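PDB 5GWA: beta-lactamase from Serratia marcescens, which probably hydrolyses beta-lactam antibiotics to substituted beta-amino acids as a class A extended-spectrum beta-lactamase, here bound to the inhibitor avibactam. Local coordinates for residues V24-I29 with F33-N38; R201-L206 with T210-K215; I236-P239 with H243-I246. All blocks are in the same frame, centred on the assembly; numbering follows the deposited sequence.

How the contacts relate
All three contacts reach one five-stranded antiparallel sheet, in the order 34-37, 21-28, 243-253, 227-237, 212-218. Contact 1 is the hairpin at one margin and is largely buried, its cross-strand hydrogen bonds all between backbones. Contact 3 is a second hairpin, only partly buried, in which an apolar face backs a polar one carrying a sulfate. It touches both others: Leu27 O lies 2.9 Å from Ala245 N, and Val211 O lies 3.0 Å from Thr237 N. Contact 2, at the opposite margin, is buried like contact 1 but has no direct hydrogen bond between its segments; a loop packs on the last strand through side chains, waters and a sodium site. Contacts 1 and 2 do not touch.

Contact 1: V24-I29 with F33-N38; sequences VAVLGI and FKLNVN
Val26 and Phe33 form the apolar centre of this antiparallel hairpin. CG1 of Val26 comes to the edge of the phenyl ring, in its plane, at 3.5 Å from Phe33 CE2; with that methyl anti to the backbone N (chi1 -173°), it is the branch that faces the ring. On the same face of the sheet, Val26 and Leu35 pair through their CB atoms, while Val24 and Val37 stand side by side and point the same way, CB to CB 3.8 Å apart. The other face is more mixed. Leu27 and Lys34 lie side by side, Leu27 CD1 coming to 4.0 Å from Lys34 CB, and Ala25 sits beside Asn36.

Between the two faces runs a ladder of five backbone hydrogen bonds. Val24 and Val37 exchange a pair, Val26 and Leu35 another, the shortest being Val26 N to Leu35 O at 2.8 Å, and Gly28 N closes the turn end by donating to Phe33 O at 2.9 Å. The carbonyls also receive CA-H contacts, as from Ala25 CA to Leu35 O at 3.3 Å.

The valine and phenylalanine face is covered by helices 4-15 and 257-276, with Phe33 touching Leu7 and Leu275; helix 164-175 lies against Ala25 and Leu27. Strand 243-253 continues the sheet beyond 24-28.

Contact 2: R201-L206 with T210-K215; sequences RLKGLL and TVVAHK. With NA (sodium ion), chain N.
Lys203 runs alongside Val212 where two successive type I turns, Arg201 to Gly204 and Lys203 to Leu206, pack against a margin strand of the class A beta-lactamase sheet. The two side chains slide past each other in opposite directions. In the one of its two conformers described, Lys203 brings CG to 3.4 Å from Val212 CB, a closeness that is doubtful. Leu206 adds to this close-packed apolar patch by crossing Val212 at about a right angle, CD1 to CG2 4.1 Å, while its CB rests against Thr210, whose hydroxyl bonds to Pro207 O.

The polar end is looser and mediated by water. In the same conformer, bends at chi3 (67°) and chi4 (72°) turn the lysine ammonium toward the strand, yet Lys203 NZ stays 3.7 Å from Thr210 O. Two waters accept from it instead; one donates a hydrogen bond to Thr210 O, and the other accepts from Val212 N and donates only weakly to Thr210 O.

Farther along, Lys203 CD passes His214 NE2 at 3.6 Å. Asp232 holds the other ring nitrogen, ND1; Lys215, next in the strand, and Arg201 of the loop line the avibactam pocket. A sodium ion, shared with Thr197 O and a water, lies in the imidazole plane at 2.9 Å from His214 NE2.

Contact 3: I236-P239 with H243-I246; sequences ITLP and HFAI. With NA (sodium ion), chain R; SO4 (sulfate ion), chain C.
Oxygen O3 of a sulfate ion, probably from the crystallisation liquor, is gripped by Thr237 and His243 together. The shorter bond runs from His243 NE2 to this O3, at 2.6 Å and nearly straight (169°), with the oxygen at the edge of the imidazole and in its plane. Thr237 OG1 donates to the same sulfate O3 at 3.0 Å. Thr237 and His243 are a non-hydrogen-bonded pair of the antiparallel hairpin, their side chains side by side and pointing the same way, which sets both donors on one face.

The neighbouring pair, Ile236 and Phe244, is hydrogen-bonded: Ile236 N donates to Phe244 O at 2.8 Å, and Phe244 N donates back to Ile236 O. With Phe244 CG turned between its backbone N and carbonyl carbon, chi1 63° swings the ring under the Ile236 side chain. Ile236 CB stands over one face in a CH-pi contact, 4.0 Å from the Phe244 ring centroid. Leu238 crosses the phenyl at about a right angle and meets its edge, CD2 to Phe244 CE1 3.8 Å. Farther on, Ile236 CD1 packs on Ile246 CG2 at 3.8 Å. Leu275 of helix 257-276 and Val26 of the next strand also touch Phe244.

A sodium ion is bound by His243 O and Glu30. Donation to the sulfate means that His243 NE2 carries a proton; the anion would probably favour the charged imidazolium, although the geometry does not establish it. The opposite face of the hairpin remains apolar.

Contact 1: V24-I29 with F33-N38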
loop_
_atom_site.group_PDB
_atom_site.type_symbol
_atom_site.label_atom_id
_atom_site.label_comp_id
_atom_site.label_asym_id
_atom_site.label_seq_id
_atom_site.Cartn_x
_atom_site.Cartn_y
_atom_site.Cartn_z
ATOM N N VAL A 24 -12.444 4.811 -23.609
ATOM C CA VAL A 24 -13.246 5.941 -23.135
ATOM C C VAL A 24 -14.725 5.652 -23.356
ATOM O O VAL A 24 -15.112 5.242 -24.439
ATOM C CB VAL A 24 -12.926 7.226 -23.889
ATOM C CG1 VAL A 24 -13.762 8.372 -23.329
ATOM C CG2 VAL A 24 -11.448 7.542 -23.794
ATOM N N ALA A 25 -15.578 5.918 -22.362
ATOM C CA ALA A 25 -17.016 5.966 -22.609
ATOM C C ALA A 25 -17.620 7.102 -21.821
ATOM O O ALA A 25 -17.187 7.403 -20.696
ATOM C CB ALA A 25 -17.711 4.680 -22.257
ATOM N N VAL A 26 -18.654 7.691 -22.414
ATOM C CA VAL A 26 -19.419 8.772 -21.811
ATOM C C VAL A 26 -20.884 8.489 -22.101
ATOM O O VAL A 26 -21.236 8.097 -23.219
ATOM C CB VAL A 26 -19.061 10.152 -22.410
ATOM C CG1 VAL A 26 -19.765 11.264 -21.625
ATOM C CG2 VAL A 26 -17.576 10.398 -22.419
ATOM N N LEU A 27 -21.728 8.688 -21.097
ATOM C CA LEU A 27 -23.177 8.590 -21.261
ATOM C C LEU A 27 -23.831 9.724 -20.487
ATOM O O LEU A 27 -23.653 9.851 -19.264
ATOM C CB LEU A 27 -23.640 7.248 -20.723
ATOM C CG LEU A 27 -24.895 6.538 -21.169
ATOM C CD1 LEU A 27 -24.983 6.560 -22.710
ATOM C CD2 LEU A 27 -24.842 5.098 -20.661
ATOM N N GLY A 28 -24.682 10.501 -21.155
ATOM C CA GLY A 28 -25.478 11.472 -20.412
ATOM C C GLY A 28 -26.444 10.778 -19.467
ATOM O O GLY A 28 -26.983 9.736 -19.776
ATOM N N ILE A 29 -26.720 11.401 -18.313
ATOM C CA ILE A 29 -27.635 10.813 -17.369
ATOM C C ILE A 29 -29.072 11.139 -17.728
ATOM O O ILE A 29 -29.939 10.266 -17.774
ATOM C CB ILE A 29 -27.347 11.252 -15.921
ATOM C CG1 ILE A 29 -25.957 10.781 -15.462
ATOM C CG2 ILE A 29 -28.367 10.661 -14.985
ATOM C CD1 ILE A 29 -25.753 9.292 -15.597
ATOM N N PHE A 33 -26.830 11.750 -24.826
ATOM C CA PHE A 33 -25.449 11.890 -25.228
ATOM C C PHE A 33 -24.690 10.599 -24.992
ATOM O O PHE A 33 -24.871 9.945 -23.963
ATOM C CB PHE A 33 -24.765 13.003 -24.468
ATOM C CG PHE A 33 -23.335 13.194 -24.863
ATOM C CD1 PHE A 33 -23.019 13.774 -26.091
ATOM C CD2 PHE A 33 -22.306 12.714 -24.066
ATOM C CE1 PHE A 33 -21.708 13.946 -26.471
ATOM C CE2 PHE A 33 -20.985 12.891 -24.442
ATOM C CZ PHE A 33 -20.689 13.508 -25.650
ATOM N N LYS A 34 -23.908 10.200 -25.991
ATOM C CA LYS A 34 -23.182 8.936 -25.926
ATOM C C LYS A 34 -21.909 9.051 -26.751
ATOM O O LYS A 34 -21.963 9.528 -27.891
ATOM C CB LYS A 34 -24.074 7.800 -26.422
ATOM C CG LYS A 34 -23.361 6.476 -26.629
ATOM C CD LYS A 34 -24.360 5.372 -26.961
ATOM C CE LYS A 34 -23.916 4.583 -28.176
ATOM N NZ LYS A 34 -24.978 3.627 -28.589
ATOM N N LEU A 35 -20.757 8.684 -26.165
ATOM C CA LEU A 35 -19.490 8.687 -26.869
ATOM C C LEU A 35 -18.664 7.500 -26.406
ATOM O O LEU A 35 -18.538 7.286 -25.198
ATOM C CB LEU A 35 -18.745 9.989 -26.578
ATOM C CG LEU A 35 -17.454 10.197 -27.367
ATOM C CD1 LEU A 35 -17.359 11.655 -27.795
ATOM C CD2 LEU A 35 -16.237 9.794 -26.557
ATOM N N ASN A 36 -18.103 6.745 -27.353
ATOM C CA ASN A 36 -17.252 5.592 -27.059
ATOM C C ASN A 36 -15.982 5.697 -27.881
ATOM O O ASN A 36 -16.036 6.060 -29.065
ATOM C CB ASN A 36 -17.963 4.308 -27.432
ATOM C CG ASN A 36 -19.143 3.998 -26.543
ATOM O OD1 ASN A 36 -19.096 4.153 -25.324
ATOM N ND2 ASN A 36 -20.234 3.594 -27.163
ATOM N N VAL A 37 -14.839 5.386 -27.276
ATOM C CA VAL A 37 -13.557 5.298 -27.955
ATOM C C VAL A 37 -12.850 4.015 -27.525
ATOM O O VAL A 37 -12.714 3.754 -26.332
ATOM C CB VAL A 37 -12.654 6.506 -27.651
ATOM C CG1 VAL A 37 -11.304 6.356 -28.334
ATOM C CG2 VAL A 37 -13.356 7.789 -28.061
ATOM N N ASN A 38 -12.421 3.196 -28.485
ATOM C CA ASN A 38 -11.689 1.972 -28.209
ATOM C C ASN A 38 -12.458 1.069 -27.246
ATOM O O ASN A 38 -11.865 0.355 -26.450
ATOM C CB ASN A 38 -10.290 2.275 -27.707
ATOM C CG ASN A 38 -9.479 3.057 -28.700
ATOM O OD1 ASN A 38 -9.583 2.854 -29.906
ATOM N ND2 ASN A 38 -8.667 3.990 -28.201
#

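Contact 2: R201-L206 with T210-K215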
loop_
_atom_site.group_PDB
_atom_site.type_symbol
_atom_site.label_atom_id
_atom_site.label_comp_id
_atom_site.label_asym_id
_atom_site.label_seq_id
_atom_site.Cartn_x
_atom_site.Cartn_y
_atom_site.Cartn_z
ATOM N N ARG A 201 -7.023 13.235 -11.984
ATOM C CA ARG A 201 -7.580 12.387 -13.045
ATOM C C ARG A 201 -8.832 13.032 -13.601
ATOM O O ARG A 201 -8.732 14.106 -14.153
ATOM C CB ARG A 201 -7.731 10.938 -12.545
ATOM C CG ARG A 201 -6.402 10.331 -12.129
ATOM C CD ARG A 201 -6.467 8.857 -11.782
ATOM N NE ARG A 201 -5.195 8.379 -11.243
ATOM C CZ ARG A 201 -4.903 7.102 -11.011
ATOM N NH1 ARG A 201 -5.783 6.147 -11.254
ATOM N NH2 ARG A 201 -3.749 6.786 -10.488
ATOM N N LEU A 202 -10.028 12.440 -13.482
ATOM C CA LEU A 202 -11.199 13.093 -14.017
ATOM C C LEU A 202 -11.341 14.536 -13.575
ATOM O O LEU A 202 -11.728 15.387 -14.368
ATOM C CB LEU A 202 -12.502 12.350 -13.705
ATOM C CG LEU A 202 -12.678 10.971 -14.364
ATOM C CD1 LEU A 202 -13.840 10.240 -13.781
ATOM C CD2 LEU A 202 -12.855 11.086 -15.888
ATOM N N LYS A 203 -11.104 14.803 -12.293
ATOM C CA LYS A 203 -11.234 16.127 -11.688
ATOM C C LYS A 203 -10.135 17.118 -12.100
ATOM O O LYS A 203 -10.232 18.297 -11.825
ATOM C CB LYS A 203 -11.228 15.982 -10.163
ATOM C CG LYS A 203 -12.498 15.344 -9.583
ATOM C CD LYS A 203 -12.319 14.991 -8.117
ATOM C CE LYS A 203 -12.185 16.229 -7.250
ATOM N NZ LYS A 203 -13.484 16.935 -7.125
ATOM N N GLY A 204 -9.064 16.643 -12.729
ATOM C CA GLY A 204 -7.815 17.396 -12.735
ATOM C C GLY A 204 -7.881 18.779 -13.351
ATOM O O GLY A 204 -7.185 19.705 -12.887
ATOM N N LEU A 205 -8.571 18.879 -14.477
ATOM C CA LEU A 205 -8.639 20.140 -15.222
ATOM C C LEU A 205 -10.043 20.753 -15.254
ATOM O O LEU A 205 -10.285 21.705 -16.003
ATOM C CB LEU A 205 -8.078 19.959 -16.635
ATOM C CG LEU A 205 -6.644 19.503 -16.733
ATOM C CD1 LEU A 205 -6.291 19.000 -18.115
ATOM C CD2 LEU A 205 -5.693 20.621 -16.317
ATOM N N LEU A 206 -10.952 20.257 -14.407
ATOM C CA LEU A 206 -12.292 20.821 -14.298
ATOM C C LEU A 206 -12.284 21.994 -13.313
ATOM O O LEU A 206 -11.387 22.109 -12.462
ATOM C CB LEU A 206 -13.272 19.754 -13.803
ATOM C CG LEU A 206 -13.292 18.480 -14.645
ATOM C CD1 LEU A 206 -14.462 17.644 -14.174
ATOM C CD2 LEU A 206 -13.441 18.804 -16.114
ATOM N N THR A 210 -16.190 21.502 -8.939
ATOM C CA THR A 210 -17.068 20.659 -9.750
ATOM C C THR A 210 -17.334 19.366 -8.962
ATOM O O THR A 210 -16.398 18.779 -8.409
ATOM C CB THR A 210 -16.413 20.339 -11.111
ATOM O OG1 THR A 210 -16.181 21.546 -11.838
ATOM C CG2 THR A 210 -17.238 19.431 -11.961
ATOM N N VAL A 211 -18.590 18.937 -8.885
ATOM C CA VAL A 211 -18.923 17.689 -8.205
ATOM C C VAL A 211 -18.577 16.513 -9.111
ATOM O O VAL A 211 -19.114 16.407 -10.190
ATOM C CB VAL A 211 -20.399 17.591 -7.811
ATOM C CG1 VAL A 211 -20.648 16.323 -7.020
ATOM C CG2 VAL A 211 -20.822 18.808 -6.989
ATOM N N VAL A 212 -17.735 15.623 -8.587
ATOM C CA VAL A 212 -17.272 14.413 -9.288
ATOM C C VAL A 212 -17.344 13.233 -8.327
ATOM O O VAL A 212 -16.660 13.209 -7.287
ATOM C CB VAL A 212 -15.841 14.567 -9.812
ATOM C CG1 VAL A 212 -15.414 13.289 -10.537
ATOM C CG2 VAL A 212 -15.735 15.774 -10.732
ATOM N N ALA A 213 -18.344 12.401 -8.561
ATOM C CA ALA A 213 -18.556 11.172 -7.787
ATOM C C ALA A 213 -17.801 10.089 -8.519
ATOM O O ALA A 213 -18.198 9.713 -9.614
ATOM C CB ALA A 213 -20.041 10.835 -7.768
ATOM N N HIS A 214 -16.719 9.593 -7.932
ATOM C CA HIS A 214 -15.838 8.740 -8.714
ATOM C C HIS A 214 -15.084 7.697 -7.937
ATOM O O HIS A 214 -15.027 7.726 -6.723
ATOM C CB HIS A 214 -14.876 9.589 -9.540
ATOM C CG HIS A 214 -13.794 10.245 -8.760
ATOM N ND1 HIS A 214 -12.471 9.916 -8.907
ATOM C CD2 HIS A 214 -13.828 11.214 -7.813
ATOM C CE1 HIS A 214 -11.729 10.657 -8.112
ATOM N NE2 HIS A 214 -12.534 11.434 -7.413
ATOM N N LYS A 215 -14.507 6.756 -8.684
ATOM C CA LYS A 215 -13.656 5.718 -8.113
ATOM C C LYS A 215 -12.482 5.464 -9.067
ATOM O O LYS A 215 -12.660 5.296 -10.267
ATOM C CB LYS A 215 -14.439 4.407 -7.947
ATOM C CG LYS A 215 -13.604 3.267 -7.366
ATOM C CD LYS A 215 -13.365 3.447 -5.867
ATOM C CE LYS A 215 -12.181 2.656 -5.319
ATOM N NZ LYS A 215 -10.905 3.296 -5.717
HETATM NA NA NA N . -10.717 12.929 -5.767
HETATM O O HOH W 1 -15.933 16.126 -6.352
HETATM O O HOH W 2 -13.707 18.998 -8.646
HETATM O O HOH W 3 -10.417 15.166 -4.304
#

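Contact 3: I236-P239 with H243-I246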
loop_
_atom_site.group_PDB
_atom_site.type_symbol
_atom_site.label_atom_id
_atom_site.label_comp_id
_atom_site.label_asym_id
_atom_site.label_seq_id
_atom_site.Cartn_x
_atom_site.Cartn_y
_atom_site.Cartn_z
ATOM N N ILE A 236 -20.341 13.157 -13.210
ATOM C CA ILE A 236 -19.953 14.536 -13.024
ATOM C C ILE A 236 -21.173 15.443 -13.176
ATOM O O ILE A 236 -21.998 15.244 -14.078
ATOM C CB ILE A 236 -18.859 14.898 -14.029
ATOM C CG1 ILE A 236 -17.655 13.978 -13.768
ATOM C CG2 ILE A 236 -18.444 16.344 -13.929
ATOM C CD1 ILE A 236 -16.479 14.168 -14.684
ATOM N N THR A 237 -21.235 16.449 -12.316
ATOM C CA THR A 237 -22.311 17.438 -12.339
ATOM C C THR A 237 -21.857 18.640 -13.134
ATOM O O THR A 237 -20.838 19.262 -12.856
ATOM C CB THR A 237 -22.702 17.868 -10.930
ATOM O OG1 THR A 237 -22.993 16.714 -10.148
ATOM C CG2 THR A 237 -23.932 18.808 -10.961
ATOM N N LEU A 238 -22.691 18.995 -14.105
ATOM C CA LEU A 238 -22.451 20.166 -14.932
ATOM C C LEU A 238 -22.922 21.441 -14.217
ATOM O O LEU A 238 -23.654 21.367 -13.234
ATOM C CB LEU A 238 -23.169 19.985 -16.275
ATOM C CG LEU A 238 -22.552 18.897 -17.191
ATOM C CD1 LEU A 238 -23.611 18.373 -18.121
ATOM C CD2 LEU A 238 -21.360 19.454 -17.932
ATOM N N PRO A 239 -22.555 22.602 -14.760
ATOM C CA PRO A 239 -22.928 23.845 -14.103
ATOM C C PRO A 239 -24.417 24.081 -14.053
ATOM O O PRO A 239 -24.858 24.919 -13.249
ATOM C CB PRO A 239 -22.218 24.906 -14.945
ATOM C CG PRO A 239 -21.084 24.174 -15.602
ATOM C CD PRO A 239 -21.686 22.845 -15.922
ATOM N N HIS A 243 -26.023 15.844 -15.482
ATOM C CA HIS A 243 -24.920 14.922 -15.148
ATOM C C HIS A 243 -24.460 14.103 -16.341
ATOM O O HIS A 243 -25.249 13.785 -17.211
ATOM C CB HIS A 243 -25.364 13.942 -14.082
ATOM C CG HIS A 243 -25.894 14.598 -12.845
ATOM N ND1 HIS A 243 -27.223 14.931 -12.709
ATOM C CD2 HIS A 243 -25.296 14.952 -11.684
ATOM C CE1 HIS A 243 -27.415 15.526 -11.536
ATOM N NE2 HIS A 243 -26.261 15.553 -10.897
ATOM N N PHE A 244 -23.188 13.724 -16.334
ATOM C CA PHE A 244 -22.718 12.705 -17.270
ATOM C C PHE A 244 -21.876 11.664 -16.544
ATOM O O PHE A 244 -21.111 11.997 -15.631
ATOM C CB PHE A 244 -21.994 13.315 -18.479
ATOM C CG PHE A 244 -20.722 14.067 -18.165
ATOM C CD1 PHE A 244 -20.753 15.401 -17.807
ATOM C CD2 PHE A 244 -19.475 13.482 -18.353
ATOM C CE1 PHE A 244 -19.600 16.085 -17.512
ATOM C CE2 PHE A 244 -18.297 14.194 -18.112
ATOM C CZ PHE A 244 -18.359 15.511 -17.727
ATOM N N ALA A 245 -22.033 10.418 -16.975
ATOM C CA ALA A 245 -21.150 9.342 -16.548
ATOM C C ALA A 245 -20.001 9.208 -17.519
ATOM O O ALA A 245 -20.184 9.392 -18.733
ATOM C CB ALA A 245 -21.917 8.048 -16.463
ATOM N N ILE A 246 -18.795 9.076 -16.979
ATOM C CA ILE A 246 -17.606 8.952 -17.797
ATOM C C ILE A 246 -16.699 7.872 -17.195
ATOM O O ILE A 246 -16.566 7.748 -15.986
ATOM C CB ILE A 246 -16.868 10.300 -17.945
ATOM C CG1 ILE A 246 -15.595 10.184 -18.776
ATOM C CG2 ILE A 246 -16.580 10.920 -16.590
ATOM C CD1 ILE A 246 -15.097 11.514 -19.287
HETATM NA NA NA R . -27.383 14.664 -19.120
HETATM S S SO4 C . -25.209 17.030 -7.274
HETATM O O1 SO4 C . -26.437 16.761 -6.509
HETATM O O2 SO4 C . -24.281 16.106 -6.631
HETATM O O3 SO4 C . -25.592 16.680 -8.657
HETATM O O4 SO4 C . -24.935 18.465 -7.092
#